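Long-range contacts in nicotinate phosphoribosyltransferase (Porphyromonas gingivalis, PDB 2IM5), which probably catalyses the ATP-dependent transfer of phosphoribose from 5-phospho-alpha-D-ribose 1-diphosphate to nicotinate, giving nicotinate ribonucleotide for NAD biosynthesis: residues A[14-19]-A[238-243]; A[232-237]-A[263-268]; A[20-25]-A[112-117]; A[215-220]-A[250-255]. All coordinates share one frame; numbering follows the deposited sequence.

Interaction 1 of 4, residues A[14-19]-A[238-243]; sequences KFTTGY and NVYDGD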
# COMPACT_ATOMS: atom_id res chain seq x y z
N LYS A 14 1.67 -6.69 -0.95
CA LYS A 14 2.99 -7.11 -1.43
C LYS A 14 2.90 -8.56 -1.90
O LYS A 14 3.51 -8.93 -2.91
CB LYS A 14 4.03 -6.95 -0.32
CG LYS A 14 4.22 -5.51 0.18
CD LYS A 14 5.17 -4.66 -0.68
CE LYS A 14 4.68 -4.47 -2.12
NZ LYS A 14 5.51 -3.48 -2.88
N PHE A 15 2.14 -9.38 -1.19
CA PHE A 15 1.98 -10.78 -1.57
C PHE A 15 1.02 -10.96 -2.74
O PHE A 15 1.29 -11.74 -3.65
CB PHE A 15 1.49 -11.64 -0.39
CG PHE A 15 2.49 -11.79 0.71
CD1 PHE A 15 3.82 -12.05 0.43
CD2 PHE A 15 2.10 -11.70 2.04
CE1 PHE A 15 4.75 -12.22 1.46
CE2 PHE A 15 3.02 -11.87 3.07
CZ PHE A 15 4.35 -12.14 2.78
N THR A 16 -0.11 -10.25 -2.73
CA THR A 16 -1.07 -10.39 -3.81
C THR A 16 -0.51 -9.87 -5.13
O THR A 16 -0.74 -10.46 -6.19
CB THR A 16 -2.41 -9.67 -3.49
OG1 THR A 16 -2.17 -8.27 -3.27
CG2 THR A 16 -3.05 -10.28 -2.25
N THR A 17 0.24 -8.78 -5.08
CA THR A 17 0.84 -8.23 -6.29
C THR A 17 2.05 -9.09 -6.64
O THR A 17 2.36 -9.29 -7.80
CB THR A 17 1.28 -6.78 -6.09
OG1 THR A 17 0.18 -6.04 -5.53
CG2 THR A 17 1.68 -6.14 -7.43
N GLY A 18 2.72 -9.59 -5.61
CA GLY A 18 3.89 -10.43 -5.83
C GLY A 18 3.51 -11.68 -6.60
O GLY A 18 4.25 -12.11 -7.49
N TYR A 19 2.37 -12.29 -6.26
CA TYR A 19 1.94 -13.49 -6.97
C TYR A 19 1.47 -13.12 -8.37
O TYR A 19 1.72 -13.85 -9.33
CB TYR A 19 0.81 -14.22 -6.22
CG TYR A 19 0.20 -15.33 -7.05
CD1 TYR A 19 0.99 -16.35 -7.57
CD2 TYR A 19 -1.15 -15.31 -7.39
CE1 TYR A 19 0.46 -17.32 -8.42
CE2 TYR A 19 -1.70 -16.28 -8.24
CZ TYR A 19 -0.88 -17.27 -8.75
OH TYR A 19 -1.41 -18.21 -9.59
N ASN A 238 -7.59 -12.16 -14.18
CA ASN A 238 -6.99 -13.43 -14.61
C ASN A 238 -6.32 -14.10 -13.42
O ASN A 238 -6.40 -15.31 -13.26
CB ASN A 238 -5.96 -13.19 -15.71
CG ASN A 238 -5.17 -14.45 -16.07
OD1 ASN A 238 -4.28 -14.89 -15.33
ND2 ASN A 238 -5.51 -15.05 -17.21
N VAL A 239 -5.68 -13.30 -12.59
CA VAL A 239 -4.98 -13.84 -11.44
C VAL A 239 -5.90 -14.26 -10.29
O VAL A 239 -5.76 -15.35 -9.74
CB VAL A 239 -3.94 -12.83 -10.89
CG1 VAL A 239 -3.25 -13.38 -9.64
CG2 VAL A 239 -2.91 -12.51 -11.98
N TYR A 240 -6.86 -13.41 -9.94
CA TYR A 240 -7.72 -13.69 -8.79
C TYR A 240 -9.17 -14.06 -9.03
O TYR A 240 -9.92 -14.24 -8.08
CB TYR A 240 -7.61 -12.53 -7.80
CG TYR A 240 -6.21 -12.44 -7.20
CD1 TYR A 240 -5.72 -13.46 -6.39
CD2 TYR A 240 -5.36 -11.38 -7.51
CE1 TYR A 240 -4.43 -13.43 -5.90
CE2 TYR A 240 -4.06 -11.34 -7.02
CZ TYR A 240 -3.60 -12.37 -6.22
OH TYR A 240 -2.32 -12.36 -5.72
N ASP A 241 -9.54 -14.17 -10.30
CA ASP A 241 -10.90 -14.56 -10.70
C ASP A 241 -12.04 -13.87 -9.97
O ASP A 241 -13.02 -14.52 -9.62
CB ASP A 241 -11.07 -16.07 -10.53
CG ASP A 241 -9.87 -16.86 -11.02
OD1 ASP A 241 -9.47 -16.67 -12.20
OD2 ASP A 241 -9.33 -17.67 -10.24
N GLY A 242 -11.92 -12.57 -9.73
CA GLY A 242 -12.99 -11.88 -9.03
C GLY A 242 -12.72 -11.59 -7.57
O GLY A 242 -13.40 -10.75 -6.99
N ASP A 243 -11.76 -12.28 -6.96
CA ASP A 243 -11.43 -12.00 -5.56
C ASP A 243 -10.64 -10.69 -5.52
O ASP A 243 -10.16 -10.22 -6.55
CB ASP A 243 -10.58 -13.12 -4.95
CG ASP A 243 -11.41 -14.30 -4.48
OD1 ASP A 243 -12.50 -14.06 -3.91
OD2 ASP A 243 -10.99 -15.46 -4.66
O HOH W 1 -4.52 -17.52 -11.03

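Interaction 2 of 4, residues A[232-237]-A[263-268]; sequences AMEDWI and KKHAML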
# COMPACT_ATOMS: atom_id res chain seq x y z
N ALA A 232 -4.61 -3.68 -16.71
CA ALA A 232 -4.27 -3.97 -15.32
C ALA A 232 -5.45 -4.71 -14.65
O ALA A 232 -5.25 -5.69 -13.93
CB ALA A 232 -3.96 -2.68 -14.57
N MET A 233 -6.67 -4.23 -14.89
CA MET A 233 -7.85 -4.87 -14.31
C MET A 233 -8.07 -6.28 -14.90
O MET A 233 -8.38 -7.21 -14.17
CB MET A 233 -9.11 -4.01 -14.53
CG MET A 233 -9.19 -2.74 -13.66
SD MET A 233 -10.76 -1.83 -13.83
CE MET A 233 -11.37 -1.99 -12.32
N GLU A 234 -7.91 -6.42 -16.22
CA GLU A 234 -8.09 -7.72 -16.86
C GLU A 234 -7.07 -8.73 -16.32
O GLU A 234 -7.41 -9.89 -16.08
CB GLU A 234 -7.94 -7.61 -18.38
CG GLU A 234 -9.14 -6.99 -19.08
CD GLU A 234 -10.32 -7.95 -19.17
OE1 GLU A 234 -10.31 -8.82 -20.07
OE2 GLU A 234 -11.25 -7.85 -18.35
N ASP A 235 -5.83 -8.28 -16.13
CA ASP A 235 -4.80 -9.17 -15.61
C ASP A 235 -5.08 -9.53 -14.15
O ASP A 235 -4.84 -10.66 -13.73
CB ASP A 235 -3.41 -8.53 -15.75
CG ASP A 235 -2.93 -8.50 -17.20
OD1 ASP A 235 -3.57 -9.16 -18.04
OD2 ASP A 235 -1.91 -7.84 -17.50
N TRP A 236 -5.60 -8.57 -13.38
CA TRP A 236 -5.91 -8.84 -11.98
C TRP A 236 -7.01 -9.90 -11.89
O TRP A 236 -6.98 -10.78 -11.02
CB TRP A 236 -6.36 -7.55 -11.29
CG TRP A 236 -6.44 -7.66 -9.79
CD1 TRP A 236 -7.57 -7.79 -9.04
CD2 TRP A 236 -5.34 -7.63 -8.86
NE1 TRP A 236 -7.25 -7.83 -7.70
CE2 TRP A 236 -5.89 -7.74 -7.57
CE3 TRP A 236 -3.95 -7.52 -9.01
CZ2 TRP A 236 -5.10 -7.74 -6.41
CZ3 TRP A 236 -3.16 -7.52 -7.86
CH2 TRP A 236 -3.74 -7.63 -6.58
N ILE A 237 -7.97 -9.82 -12.80
CA ILE A 237 -9.07 -10.78 -12.84
C ILE A 237 -8.53 -12.15 -13.24
O ILE A 237 -8.96 -13.18 -12.72
CB ILE A 237 -10.15 -10.33 -13.84
CG1 ILE A 237 -10.82 -9.06 -13.32
CG2 ILE A 237 -11.17 -11.46 -14.05
CD1 ILE A 237 -11.65 -8.35 -14.37
N LYS A 263 -18.29 -1.14 -18.68
CA LYS A 263 -19.45 -1.67 -17.97
C LYS A 263 -19.12 -3.01 -17.31
O LYS A 263 -19.52 -3.27 -16.18
CB LYS A 263 -20.62 -1.86 -18.94
CG LYS A 263 -21.91 -2.26 -18.26
CD LYS A 263 -23.07 -2.32 -19.25
CE LYS A 263 -24.35 -2.80 -18.57
NZ LYS A 263 -24.82 -1.87 -17.51
N LYS A 264 -18.38 -3.85 -18.02
CA LYS A 264 -17.99 -5.16 -17.51
C LYS A 264 -17.22 -5.06 -16.19
O LYS A 264 -17.54 -5.75 -15.22
CB LYS A 264 -17.14 -5.89 -18.55
CG LYS A 264 -16.68 -7.26 -18.12
CD LYS A 264 -15.91 -7.96 -19.24
CE LYS A 264 -14.65 -7.21 -19.64
NZ LYS A 264 -13.96 -7.87 -20.79
N HIS A 265 -16.21 -4.20 -16.17
CA HIS A 265 -15.41 -4.01 -14.97
C HIS A 265 -16.20 -3.32 -13.86
O HIS A 265 -16.08 -3.66 -12.69
CB HIS A 265 -14.15 -3.23 -15.31
CG HIS A 265 -13.16 -4.01 -16.12
ND1 HIS A 265 -12.16 -3.42 -16.86
CD2 HIS A 265 -13.04 -5.35 -16.32
CE1 HIS A 265 -11.46 -4.36 -17.48
NE2 HIS A 265 -11.98 -5.54 -17.16
N ALA A 266 -17.02 -2.34 -14.24
CA ALA A 266 -17.83 -1.64 -13.27
C ALA A 266 -18.77 -2.63 -12.57
O ALA A 266 -19.01 -2.53 -11.37
CB ALA A 266 -18.64 -0.54 -13.94
N MET A 267 -19.30 -3.58 -13.33
CA MET A 267 -20.21 -4.58 -12.78
C MET A 267 -19.50 -5.64 -11.94
O MET A 267 -20.00 -6.07 -10.90
CB MET A 267 -20.99 -5.27 -13.90
CG MET A 267 -21.99 -4.38 -14.63
SD MET A 267 -22.77 -5.29 -15.96
CE MET A 267 -21.53 -5.29 -17.09
N LEU A 268 -18.32 -6.06 -12.40
CA LEU A 268 -17.55 -7.09 -11.71
C LEU A 268 -16.87 -6.63 -10.41
O LEU A 268 -16.95 -7.32 -9.39
CB LEU A 268 -16.51 -7.68 -12.67
CG LEU A 268 -15.56 -8.75 -12.13
CD1 LEU A 268 -16.35 -9.88 -11.50
CD2 LEU A 268 -14.73 -9.27 -13.29

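Interaction 3 of 4, residues A[20-25]-A[112-117]; sequences AYAKLF and LLYRVT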
# COMPACT_ATOMS: atom_id res chain seq x y z
N ALA A 20 0.80 -11.98 -8.49
CA ALA A 20 0.34 -11.54 -9.80
C ALA A 20 1.56 -11.41 -10.74
O ALA A 20 1.49 -11.81 -11.90
CB ALA A 20 -0.40 -10.21 -9.70
N TYR A 21 2.66 -10.84 -10.24
CA TYR A 21 3.87 -10.70 -11.07
C TYR A 21 4.46 -12.09 -11.36
O TYR A 21 4.85 -12.39 -12.49
CB TYR A 21 4.96 -9.89 -10.37
CG TYR A 21 4.68 -8.42 -10.18
CD1 TYR A 21 4.22 -7.63 -11.23
CD2 TYR A 21 4.95 -7.80 -8.96
CE1 TYR A 21 4.04 -6.25 -11.07
CE2 TYR A 21 4.78 -6.43 -8.78
CZ TYR A 21 4.33 -5.65 -9.84
OH TYR A 21 4.18 -4.30 -9.66
N ALA A 22 4.52 -12.93 -10.33
CA ALA A 22 5.08 -14.27 -10.46
C ALA A 22 4.33 -15.11 -11.49
O ALA A 22 4.93 -15.94 -12.19
CB ALA A 22 5.08 -14.97 -9.11
N LYS A 23 3.03 -14.91 -11.59
CA LYS A 23 2.23 -15.67 -12.54
C LYS A 23 2.30 -15.13 -13.96
O LYS A 23 2.62 -15.86 -14.89
CB LYS A 23 0.76 -15.71 -12.13
CG LYS A 23 -0.10 -16.47 -13.15
CD LYS A 23 -1.58 -16.38 -12.88
CE LYS A 23 -2.35 -17.26 -13.87
NZ LYS A 23 -3.82 -17.12 -13.74
N LEU A 24 2.00 -13.84 -14.10
CA LEU A 24 1.96 -13.23 -15.42
C LEU A 24 3.23 -12.56 -15.94
O LEU A 24 3.41 -12.48 -17.16
CB LEU A 24 0.81 -12.22 -15.48
CG LEU A 24 -0.60 -12.77 -15.19
CD1 LEU A 24 -1.59 -11.59 -15.18
CD2 LEU A 24 -1.00 -13.80 -16.27
N PHE A 25 4.10 -12.09 -15.06
CA PHE A 25 5.33 -11.41 -15.48
C PHE A 25 6.57 -11.90 -14.73
O PHE A 25 7.34 -11.09 -14.19
CB PHE A 25 5.17 -9.91 -15.27
CG PHE A 25 3.93 -9.35 -15.89
CD1 PHE A 25 3.81 -9.24 -17.28
CD2 PHE A 25 2.85 -8.98 -15.10
CE1 PHE A 25 2.63 -8.77 -17.87
CE2 PHE A 25 1.66 -8.52 -15.68
CZ PHE A 25 1.55 -8.41 -17.06
N LEU A 112 14.44 -8.92 -10.26
CA LEU A 112 13.19 -9.45 -10.77
C LEU A 112 12.06 -8.80 -9.98
O LEU A 112 12.09 -8.76 -8.75
CB LEU A 112 13.16 -10.97 -10.63
CG LEU A 112 14.17 -11.68 -11.56
CD1 LEU A 112 14.57 -13.01 -10.98
CD2 LEU A 112 13.56 -11.84 -12.96
N LEU A 113 11.07 -8.28 -10.69
CA LEU A 113 9.96 -7.58 -10.05
C LEU A 113 9.20 -8.38 -8.99
O LEU A 113 8.89 -7.84 -7.92
CB LEU A 113 9.01 -7.06 -11.13
CG LEU A 113 7.83 -6.15 -10.74
CD1 LEU A 113 8.27 -5.08 -9.76
CD2 LEU A 113 7.27 -5.49 -12.00
N TYR A 114 8.90 -9.66 -9.26
CA TYR A 114 8.17 -10.44 -8.27
C TYR A 114 8.98 -10.58 -6.99
O TYR A 114 8.42 -10.78 -5.91
CB TYR A 114 7.78 -11.82 -8.84
CG TYR A 114 8.91 -12.81 -9.02
CD1 TYR A 114 9.33 -13.62 -7.96
CD2 TYR A 114 9.56 -12.92 -10.24
CE1 TYR A 114 10.39 -14.53 -8.12
CE2 TYR A 114 10.61 -13.82 -10.42
CZ TYR A 114 11.02 -14.62 -9.36
OH TYR A 114 12.05 -15.50 -9.54
N ARG A 115 10.30 -10.46 -7.09
CA ARG A 115 11.16 -10.55 -5.92
C ARG A 115 11.31 -9.21 -5.20
O ARG A 115 10.98 -9.09 -4.02
CB ARG A 115 12.55 -11.04 -6.29
CG ARG A 115 12.65 -12.49 -6.73
CD ARG A 115 14.12 -12.88 -6.85
NE ARG A 115 14.79 -12.77 -5.56
CZ ARG A 115 14.75 -13.70 -4.61
NH1 ARG A 115 14.09 -14.83 -4.81
NH2 ARG A 115 15.33 -13.48 -3.44
N VAL A 116 11.80 -8.19 -5.91
CA VAL A 116 12.05 -6.89 -5.29
C VAL A 116 10.84 -6.10 -4.79
O VAL A 116 10.99 -5.20 -3.97
CB VAL A 116 12.92 -5.97 -6.19
CG1 VAL A 116 14.22 -6.70 -6.54
CG2 VAL A 116 12.17 -5.58 -7.45
N THR A 117 9.65 -6.42 -5.28
CA THR A 117 8.49 -5.69 -4.81
C THR A 117 8.30 -5.95 -3.30
O THR A 117 7.77 -5.12 -2.58
CB THR A 117 7.21 -6.10 -5.57
OG1 THR A 117 6.13 -5.25 -5.16
CG2 THR A 117 6.84 -7.55 -5.28
O HOH W 2 9.12 -10.30 -12.20

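Interaction 4 of 4, residues A[215-220]-A[250-255]; sequences WIQFHG and DTYTTD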
# COMPACT_ATOMS: atom_id res chain seq x y z
N TRP A 215 1.07 -1.81 -9.58
CA TRP A 215 0.48 -2.77 -10.51
C TRP A 215 0.01 -2.05 -11.75
O TRP A 215 0.31 -2.47 -12.87
CB TRP A 215 -0.68 -3.51 -9.84
CG TRP A 215 -1.41 -4.48 -10.74
CD1 TRP A 215 -2.71 -4.39 -11.16
CD2 TRP A 215 -0.89 -5.70 -11.30
NE1 TRP A 215 -3.03 -5.48 -11.94
CE2 TRP A 215 -1.94 -6.30 -12.04
CE3 TRP A 215 0.35 -6.35 -11.24
CZ2 TRP A 215 -1.78 -7.51 -12.72
CZ3 TRP A 215 0.51 -7.56 -11.93
CH2 TRP A 215 -0.55 -8.12 -12.66
N ILE A 216 -0.71 -0.95 -11.57
CA ILE A 216 -1.21 -0.16 -12.70
C ILE A 216 -0.04 0.51 -13.42
O ILE A 216 0.02 0.54 -14.64
CB ILE A 216 -2.18 0.95 -12.24
CG1 ILE A 216 -3.26 0.39 -11.33
CG2 ILE A 216 -2.80 1.62 -13.45
CD1 ILE A 216 -4.12 -0.63 -11.97
N GLN A 217 0.87 1.08 -12.64
CA GLN A 217 2.04 1.77 -13.19
C GLN A 217 2.90 0.84 -14.06
O GLN A 217 3.43 1.26 -15.08
CB GLN A 217 2.87 2.32 -12.05
CG GLN A 217 2.24 3.48 -11.33
CD GLN A 217 3.10 3.97 -10.19
OE1 GLN A 217 3.16 3.35 -9.13
NE2 GLN A 217 3.81 5.08 -10.41
N PHE A 218 3.05 -0.41 -13.63
CA PHE A 218 3.82 -1.37 -14.39
C PHE A 218 3.16 -1.51 -15.76
O PHE A 218 3.83 -1.45 -16.79
CB PHE A 218 3.85 -2.72 -13.69
CG PHE A 218 4.46 -3.82 -14.50
CD1 PHE A 218 5.84 -3.86 -14.71
CD2 PHE A 218 3.67 -4.82 -15.07
CE1 PHE A 218 6.42 -4.88 -15.47
CE2 PHE A 218 4.24 -5.83 -15.84
CZ PHE A 218 5.61 -5.87 -16.04
N HIS A 219 1.83 -1.65 -15.76
CA HIS A 219 1.08 -1.81 -17.00
C HIS A 219 1.18 -0.56 -17.87
O HIS A 219 1.21 -0.65 -19.10
CB HIS A 219 -0.38 -2.15 -16.69
CG HIS A 219 -0.58 -3.55 -16.21
ND1 HIS A 219 -0.94 -4.59 -17.04
CD2 HIS A 219 -0.43 -4.10 -14.98
CE1 HIS A 219 -0.99 -5.71 -16.35
NE2 HIS A 219 -0.69 -5.44 -15.09
N GLY A 220 1.23 0.61 -17.24
CA GLY A 220 1.33 1.84 -18.01
C GLY A 220 2.68 1.93 -18.71
O GLY A 220 2.77 2.38 -19.85
N ASP A 250 -6.94 6.66 -9.29
CA ASP A 250 -6.16 7.88 -9.52
C ASP A 250 -4.76 7.78 -10.12
O ASP A 250 -4.10 8.81 -10.31
CB ASP A 250 -6.07 8.67 -8.21
CG ASP A 250 -5.19 7.99 -7.17
OD1 ASP A 250 -5.07 6.75 -7.21
OD2 ASP A 250 -4.61 8.68 -6.31
N THR A 251 -4.30 6.57 -10.44
CA THR A 251 -2.96 6.39 -11.00
C THR A 251 -2.67 7.40 -12.10
O THR A 251 -1.65 8.07 -12.08
CB THR A 251 -2.76 4.98 -11.56
OG1 THR A 251 -3.21 4.02 -10.60
CG2 THR A 251 -1.27 4.74 -11.86
N TYR A 252 -3.57 7.49 -13.07
CA TYR A 252 -3.38 8.45 -14.15
C TYR A 252 -4.54 9.42 -14.15
O TYR A 252 -5.01 9.83 -15.20
CB TYR A 252 -3.31 7.73 -15.51
CG TYR A 252 -2.16 6.74 -15.57
CD1 TYR A 252 -0.84 7.17 -15.44
CD2 TYR A 252 -2.40 5.38 -15.70
CE1 TYR A 252 0.21 6.27 -15.42
CE2 TYR A 252 -1.36 4.46 -15.69
CZ TYR A 252 -0.06 4.92 -15.55
OH TYR A 252 0.98 4.02 -15.52
N THR A 253 -4.99 9.77 -12.94
CA THR A 253 -6.10 10.69 -12.78
C THR A 253 -7.42 9.92 -12.82
O THR A 253 -7.63 9.07 -13.69
CB THR A 253 -6.08 11.77 -13.88
OG1 THR A 253 -5.38 12.93 -13.41
CG2 THR A 253 -7.46 12.10 -14.35
N THR A 254 -8.30 10.22 -11.87
CA THR A 254 -9.60 9.57 -11.80
C THR A 254 -10.50 9.90 -12.99
O THR A 254 -11.33 9.08 -13.39
CB THR A 254 -10.32 9.90 -10.47
OG1 THR A 254 -9.64 9.26 -9.39
CG2 THR A 254 -11.76 9.40 -10.49
N ASP A 255 -10.35 11.10 -13.56
CA ASP A 255 -11.17 11.46 -14.72
C ASP A 255 -10.86 10.53 -15.89
O ASP A 255 -11.77 10.13 -16.63
CB ASP A 255 -10.94 12.92 -15.14
CG ASP A 255 -11.55 13.92 -14.15
OD1 ASP A 255 -12.42 13.51 -13.35
OD2 ASP A 255 -11.17 15.11 -14.19
O HOH W 3 3.55 4.32 -15.30

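Interaction 1 of 4, residues A[14-19]-A[238-243]
The ring of Tyr19 has the hydroxyl of Tyr240 at its edge, near its plane, with Tyr19 CD2 and Tyr240 OH 3.6 Å apart. The Tyr240 ring in turn has Thr16 O at its edge and its own neighbour, Val239 CG1, over one face near the rim. This is a helix-to-helix contact joining the N-terminal family region to the barrel region: helix 12-24 lies against the C-terminal end of helix 228-240. Tyr19 CG stands anti to the backbone N (chi1 171°), which carries the ring out past Val239 in the opposite direction to that side chain. Val239 CG1 touches the ring obliquely, 3.6 Å from Tyr19 CE2. Tyr240 crosses Thr16 at about a right angle, and its hydroxyl also packs on Thr16 CB. Beyond Tyr240 the chain leaves the helix through a type I' turn that ends at Asp243. Trp236 meets the Tyr240 ring and Tyr81 meets that of Tyr19. A water donates to Val239 O and makes a weak hydrogen bond with Tyr19 OH, 3.5 Å away. The direct polar link is short: Tyr240 OH donates to Thr16 O at 2.5 Å, in the carbonyl plane and on a lone pair, with a C=O...O angle of 109°.

Interaction 2 of 4, residues A[232-237]-A[263-268]
His265 NE2 donates to Glu234 OE2 across 2.7 Å, and the bond is nearly straight, with an N-H...O angle of 168°. The acceptor lies close to the imidazole plane, whereas the carboxylate is approached on its anti side and somewhat out of its own plane. A bend in the Glu234 chain (chi2 -76°) turns the carboxylate toward the facing helix. Lys264 comes to the same carboxylate at about a right angle and forms a long salt bridge, 3.6 Å from Lys264 NZ to Glu234 OE2. The nearby positive charge probably helps to keep Glu234 ionised. The imidazole is also held on its face, where Met233 CB makes a CH-pi contact 4.0 Å from the centroid of the His265 ring. Met233 SD lies obliquely to the same ring, 3.7 Å from His265 ND1. Further along, Ile237 and Leu268 reach toward each other tip to tip, and the tight approach of Ile237 CD1 to Leu268 CD2 is 3.4 Å. The two helical segments run 48° apart, their axes 11.4 Å from each other at closest approach. Tyr230 adds a ring beside His265. Helix 263-268 belongs, with helix 254-260, to the beta-alpha-beta crossover joining parallel strands 246-248 and 271-274, while helix 228-240 leads into the first of these strands and packs its other sides on helices 213-223 and 12-24.

Interaction 3 of 4, residues A[20-25]-A[112-117]
Tyr21 turns its ring toward helix 113-116 with CG anti to the carbonyl carbon (chi1 -69°), and Leu113 lays its CG over that ring from the position anti to the backbone N (chi1 -173°). The leucine branch point is thereby set over the phenol, in a CH-pi contact with Leu113 CG 3.5 Å from the centroid of the Tyr21 ring and almost on its normal. Its two methyls spread over the same face, Leu113 CD2 coming within 3.4 Å of Tyr21 CE1. At the ring edge sits Thr117, whose OG1 is 4.0 Å from Tyr21 CE2. Tyr21 OH and Thr117 OG1 both bond to Glu214 OE1, which ties ring and threonine together. Tyr114 behaves differently, turning its ring off helix 12-24 and touching through its CB, 3.7 Å from Tyr21 CB. That CB also packs on Ala22, at a point where Tyr21 CA and Tyr114 CA are 5.1 Å apart. One water bridges the two segments, donating to Phe25 O and accepting from Tyr114 N in the first turn of helix 113-116. Through Glu214 the contact lies next to His213, the predicted phosphohistidine. The setting is the alpha+beta N-terminal domain with its antiparallel sheet: helix 12-24 leads into strand 29-36, while helix 113-116 follows the antiparallel neighbour of that strand, 105-110, and packs its own side chains on Phe32 of strand 29-36.

Interaction 4 of 4, residues A[215-220]-A[250-255]
Tyr252, Thr251 and Ile216 carry most of this buried contact, in which helix 213-223 packs on the loop after strand 246-248, at the C-terminal end of a strand of the parallel barrel sheet. The loop makes a type I turn from Asp250 to Thr253, closed by a bond from Thr253 N to Asp250 O. Thr251 lies obliquely across Ile216, and its two branches divide the work. OG1, anti to the carbonyl carbon (chi1 -48°), rests 3.6 Å from Ile216 CB, while CG2 packs against both Ile216 CG2 and Gln217 CG. The same methyl also covers the centre of one face of the Tyr252 ring, tying the loop's two contact residues together. Thr251 OG1 makes a weak hydrogen bond with His213, the predicted phosphohistidine, unmodified here, so this turn adjoins the probable catalytic region. Gln217 extends beyond the contact to Val366 O, which its NE2 reaches. Ile216 CG2 meets the Tyr252 ring obliquely, 3.9 Å from Tyr252 CE2, and Tyr225 meets the tyrosine edge-to-face. The phenol oxygen settles on the helix backbone, 3.4 Å from Gln217 CA. Gly220, which has no side chain, lets the same Tyr252 OH approach its CA to 3.3 Å. That hydroxyl donates to a water 2.6 Å from Tyr252 OH, and the water passes a hydrogen bond on to Gln217 O.

Overall arrangement
Interactions 1 and 3 lie on successive turns of helix 12-24, their centres about 11 Å apart, and interaction 1 shares helix 228-240 with interaction 2, about 13 Å away. Two probable hydrogen bonds link interactions 1 and 3, Lys14 NZ to Thr117 O at 2.8 Å and Asn238 OD1 to Lys23 NZ at 2.8 Å. Trp215 NE1 lies 3.0 Å from Ala232 O, linking interactions 4 and 2. Interaction 1 joins the N-terminal region to the barrel region, whereas interaction 3 packs within the N-terminal region; Phe218 and Trp215 then carry it on to helix 213-223. Interaction 4 touches His213, the predicted phosphohistidine, through Thr251, and interaction 3 touches the next residue, Glu214, through Tyr21 and Thr117.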